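Local coordinates for tryparedoxin (Leishmania major, PDB 3S9F), which probably works as a thioredoxin-fold disulfide reductase, passing electrons through a CxxC motif in the parasite's peroxide detoxification pathway, at residues D95-Y100 / W106-F111. Sequence-based numbering, arbitrary orientation.
Sequences DDFNAY and WLSIPF
Phe97 reaches out from helix 94-101 and lays its ring against Phe111 and the turn that follows strand 107-108. CB of Phe111 sits over one face, 3.8 Å from the centroid of the Phe97 ring and displaced toward the CD2-CE2 rim: a CH-pi contact. The ring planes are oblique, at 53°, with the centroids 5.5 Å apart. Each side chain slides past the other in the opposite direction, which brings CD1 of Phe111 back to within 3.7 Å of Phe97 CB at the root of the first ring. In Phe97, CG lies anti to the backbone N (chi1 165°), carrying the ring outward until CZ meets the turn.

There the far edge of the ring faces Ser108, whose OG lies near the ring plane at 3.4 Å from Phe97 CZ. That hydroxyl is already engaged: Ser108 OG donates to Ile109 O over 2.7 Å, approaching from above the carbonyl plane, 42° out of it. Asn98 ND2, from the next residue of the helix, lies in the plane of the Phe97 ring at its edge, and a bound magnesium ion lies about 4 Å from the Phe97 side chain. Further out, Arg35 bonds Asn98 OD1. Ser108 pairs with Arg35 of strand 34-36 and Ile109 with Leu87 of strand 83-89, so the strand and the start of the loop are held from both neighbouring strands.

The contact joins helix 94-101 to the end of strand 107-108 within the beta-alpha-beta unit that begins with strand 83-89, part of the thioredoxin fold. Its cohesion is dispersive and CH-pi in character; with its proton directed to Ile109 O, Ser108 can meet the aromatic C-H edge through oxygen, probably a mildly favourable electrostatic match.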
ATOM      1  N   ASP A  95     -15.244  16.610   0.281  1.00 29.23           N
ATOM      2  CA  ASP A  95     -16.346  16.855   1.212  1.00 29.14           C
ATOM      3  C   ASP A  95     -17.489  15.851   1.042  1.00 27.98           C
ATOM      4  O   ASP A  95     -18.064  15.400   2.041  1.00 26.83           O
ATOM      5  CB  ASP A  95     -16.834  18.310   1.185  1.00 31.89           C
ATOM      6  CG  ASP A  95     -17.326  18.755  -0.182  1.00 34.20           C
ATOM      7  OD1 ASP A  95     -17.197  18.020  -1.189  1.00 34.26           O
ATOM      8  OD2 ASP A  95     -17.835  19.896  -0.241  1.00 40.23           O
ATOM      9  N   ASP A  96     -17.784  15.471  -0.208  1.00 27.20           N
ATOM     10  CA  ASP A  96     -18.774  14.425  -0.497  1.00 26.75           C
ATOM     11  C   ASP A  96     -18.294  13.081   0.042  1.00 23.92           C
ATOM     12  O   ASP A  96     -19.082  12.293   0.562  1.00 23.37           O
ATOM     13  CB  ASP A  96     -19.018  14.257  -2.011  1.00 27.01           C
ATOM     14  CG  ASP A  96     -19.516  15.508  -2.682  1.00 32.98           C
ATOM     15  OD1 ASP A  96     -20.121  16.358  -2.013  1.00 34.93           O
ATOM     16  OD2 ASP A  96     -19.326  15.615  -3.910  1.00 38.07           O
ATOM     17  N   PHE A  97     -16.999  12.804  -0.118  1.00 22.56           N
ATOM     18  CA  PHE A  97     -16.415  11.569   0.424  1.00 21.09           C
ATOM     19  C   PHE A  97     -16.668  11.509   1.931  1.00 20.66           C
ATOM     20  O   PHE A  97     -17.100  10.472   2.453  1.00 19.87           O
ATOM     21  CB  PHE A  97     -14.903  11.541   0.153  1.00 20.46           C
ATOM     22  CG  PHE A  97     -14.170  10.522   0.959  1.00 19.23           C
ATOM     23  CD1 PHE A  97     -14.048   9.220   0.498  1.00 18.98           C
ATOM     24  CD2 PHE A  97     -13.614  10.856   2.195  1.00 21.22           C
ATOM     25  CE1 PHE A  97     -13.361   8.236   1.265  1.00 21.12           C
ATOM     26  CE2 PHE A  97     -12.938   9.912   2.960  1.00 22.50           C
ATOM     27  CZ  PHE A  97     -12.807   8.595   2.510  1.00 21.20           C
ATOM     28  N   ASN A  98     -16.400  12.619   2.627  1.00 21.19           N
ATOM     29  CA  ASN A  98     -16.558  12.624   4.083  1.00 21.50           C
ATOM     30  C   ASN A  98     -18.011  12.550   4.557  1.00 22.57           C
ATOM     31  O   ASN A  98     -18.304  11.862   5.547  1.00 22.95           O
ATOM     32  CB  ASN A  98     -15.807  13.782   4.741  1.00 23.27           C
ATOM     33  CG  ASN A  98     -14.347  13.465   4.949  1.00 24.64           C
ATOM     34  OD1 ASN A  98     -14.001  12.570   5.728  1.00 26.51           O
ATOM     35  ND2 ASN A  98     -13.478  14.171   4.233  1.00 26.33           N
ATOM     36  N   ALA A  99     -18.898  13.240   3.846  1.00 23.31           N
ATOM     37  CA  ALA A  99     -20.359  13.249   4.159  1.00 25.50           C
ATOM     38  C   ALA A  99     -20.912  11.818   4.089  1.00 23.74           C
ATOM     39  O   ALA A  99     -21.742  11.402   4.919  1.00 24.34           O
ATOM     40  CB  ALA A  99     -21.121  14.151   3.201  1.00 25.94           C
ATOM     41  N   TYR A 100     -20.474  11.099   3.062  1.00 22.63           N
ATOM     42  CA  TYR A 100     -20.907   9.722   2.805  1.00 21.64           C
ATOM     43  C   TYR A 100     -20.284   8.721   3.763  1.00 21.03           C
ATOM     44  O   TYR A 100     -20.982   7.866   4.316  1.00 19.96           O
ATOM     45  CB  TYR A 100     -20.626   9.359   1.334  1.00 21.41           C
ATOM     46  CG  TYR A 100     -21.221   8.046   0.833  1.00 22.18           C
ATOM     47  CD1 TYR A 100     -22.493   7.615   1.237  1.00 24.06           C
ATOM     48  CD2 TYR A 100     -20.523   7.272  -0.077  1.00 20.30           C
ATOM     49  CE1 TYR A 100     -23.026   6.392   0.748  1.00 24.16           C
ATOM     50  CE2 TYR A 100     -21.047   6.072  -0.581  1.00 20.33           C
ATOM     51  CZ  TYR A 100     -22.286   5.657  -0.169  1.00 21.14           C
ATOM     52  OH  TYR A 100     -22.797   4.497  -0.673  1.00 21.15           O
ATOM     53  N   TRP A 106     -17.867   1.298   9.251  1.00 19.86           N
ATOM     54  CA  TRP A 106     -16.677   0.533   8.948  1.00 19.00           C
ATOM     55  C   TRP A 106     -15.447   1.380   8.598  1.00 17.95           C
ATOM     56  O   TRP A 106     -15.366   2.528   8.962  1.00 18.00           O
ATOM     57  CB  TRP A 106     -16.986  -0.489   7.856  1.00 17.30           C
ATOM     58  CG  TRP A 106     -17.669   0.082   6.695  1.00 16.21           C
ATOM     59  CD1 TRP A 106     -17.138   0.918   5.777  1.00 15.17           C
ATOM     60  CD2 TRP A 106     -19.022  -0.140   6.295  1.00 16.46           C
ATOM     61  NE1 TRP A 106     -18.062   1.240   4.833  1.00 13.36           N
ATOM     62  CE2 TRP A 106     -19.232   0.598   5.126  1.00 16.76           C
ATOM     63  CE3 TRP A 106     -20.078  -0.883   6.813  1.00 18.84           C
ATOM     64  CZ2 TRP A 106     -20.442   0.616   4.478  1.00 15.53           C
ATOM     65  CZ3 TRP A 106     -21.260  -0.871   6.166  1.00 16.08           C
ATOM     66  CH2 TRP A 106     -21.445  -0.122   5.014  1.00 17.49           C
ATOM     67  N   LEU A 107     -14.490   0.773   7.906  1.00 16.75           N
ATOM     68  CA  LEU A 107     -13.219   1.414   7.568  1.00 16.45           C
ATOM     69  C   LEU A 107     -13.207   2.051   6.182  1.00 15.85           C
ATOM     70  O   LEU A 107     -14.063   1.791   5.399  1.00 15.59           O
ATOM     71  CB  LEU A 107     -12.099   0.378   7.591  1.00 17.07           C
ATOM     72  CG  LEU A 107     -11.943  -0.495   8.840  1.00 18.08           C
ATOM     73  CD1 LEU A 107     -10.791  -1.454   8.749  1.00 20.54           C
ATOM     74  CD2 LEU A 107     -11.781   0.393  10.003  1.00 21.71           C
ATOM     75  N   SER A 108     -12.197   2.858   5.893  1.00 15.28           N
ATOM     76  CA  SER A 108     -12.061   3.378   4.514  1.00 14.21           C
ATOM     77  C   SER A 108     -10.606   3.487   4.106  1.00 13.75           C
ATOM     78  O   SER A 108      -9.729   3.778   4.892  1.00 14.88           O
ATOM     79  CB  SER A 108     -12.739   4.766   4.362  1.00 14.66           C
ATOM     80  OG  SER A 108     -12.701   5.228   3.012  1.00 15.27           O
ATOM     81  N   ILE A 109     -10.358   3.266   2.826  1.00 12.97           N
ATOM     82  CA  ILE A 109      -9.134   3.770   2.228  1.00 13.89           C
ATOM     83  C   ILE A 109      -9.233   5.307   2.288  1.00 15.07           C
ATOM     84  O   ILE A 109     -10.285   5.874   1.959  1.00 15.96           O
ATOM     85  CB  ILE A 109      -9.048   3.274   0.771  1.00 13.31           C
ATOM     86  CG1 ILE A 109      -8.891   1.735   0.755  1.00 14.44           C
ATOM     87  CG2 ILE A 109      -7.904   3.981   0.023  1.00 16.35           C
ATOM     88  CD1 ILE A 109      -9.215   1.094  -0.625  1.00 15.82           C
ATOM     89  N   PRO A 110      -8.159   5.986   2.732  1.00 16.48           N
ATOM     90  CA  PRO A 110      -8.251   7.433   2.857  1.00 18.55           C
ATOM     91  C   PRO A 110      -8.525   8.089   1.505  1.00 19.53           C
ATOM     92  O   PRO A 110      -8.127   7.573   0.448  1.00 18.87           O
ATOM     93  CB  PRO A 110      -6.872   7.833   3.371  1.00 19.83           C
ATOM     94  CG  PRO A 110      -6.385   6.620   4.109  1.00 20.24           C
ATOM     95  CD  PRO A 110      -6.907   5.451   3.291  1.00 16.18           C
ATOM     96  N   PHE A 111      -9.244   9.209   1.553  1.00 20.43           N
ATOM     97  CA  PHE A 111      -9.578   9.951   0.345  1.00 21.54           C
ATOM     98  C   PHE A 111      -8.363  10.234  -0.549  1.00 23.25           C
ATOM     99  O   PHE A 111      -8.449  10.156  -1.780  1.00 23.54           O
ATOM    100  CB  PHE A 111     -10.225  11.295   0.695  1.00 22.62           C
ATOM    101  CG  PHE A 111     -10.483  12.142  -0.509  1.00 25.97           C
ATOM    102  CD1 PHE A 111     -11.537  11.841  -1.361  1.00 26.62           C
ATOM    103  CD2 PHE A 111      -9.637  13.213  -0.822  1.00 28.27           C
ATOM    104  CE1 PHE A 111     -11.776  12.615  -2.493  1.00 27.48           C
ATOM    105  CE2 PHE A 111      -9.857  13.989  -1.959  1.00 31.37           C
ATOM    106  CZ  PHE A 111     -10.934  13.694  -2.794  1.00 32.21           C
TER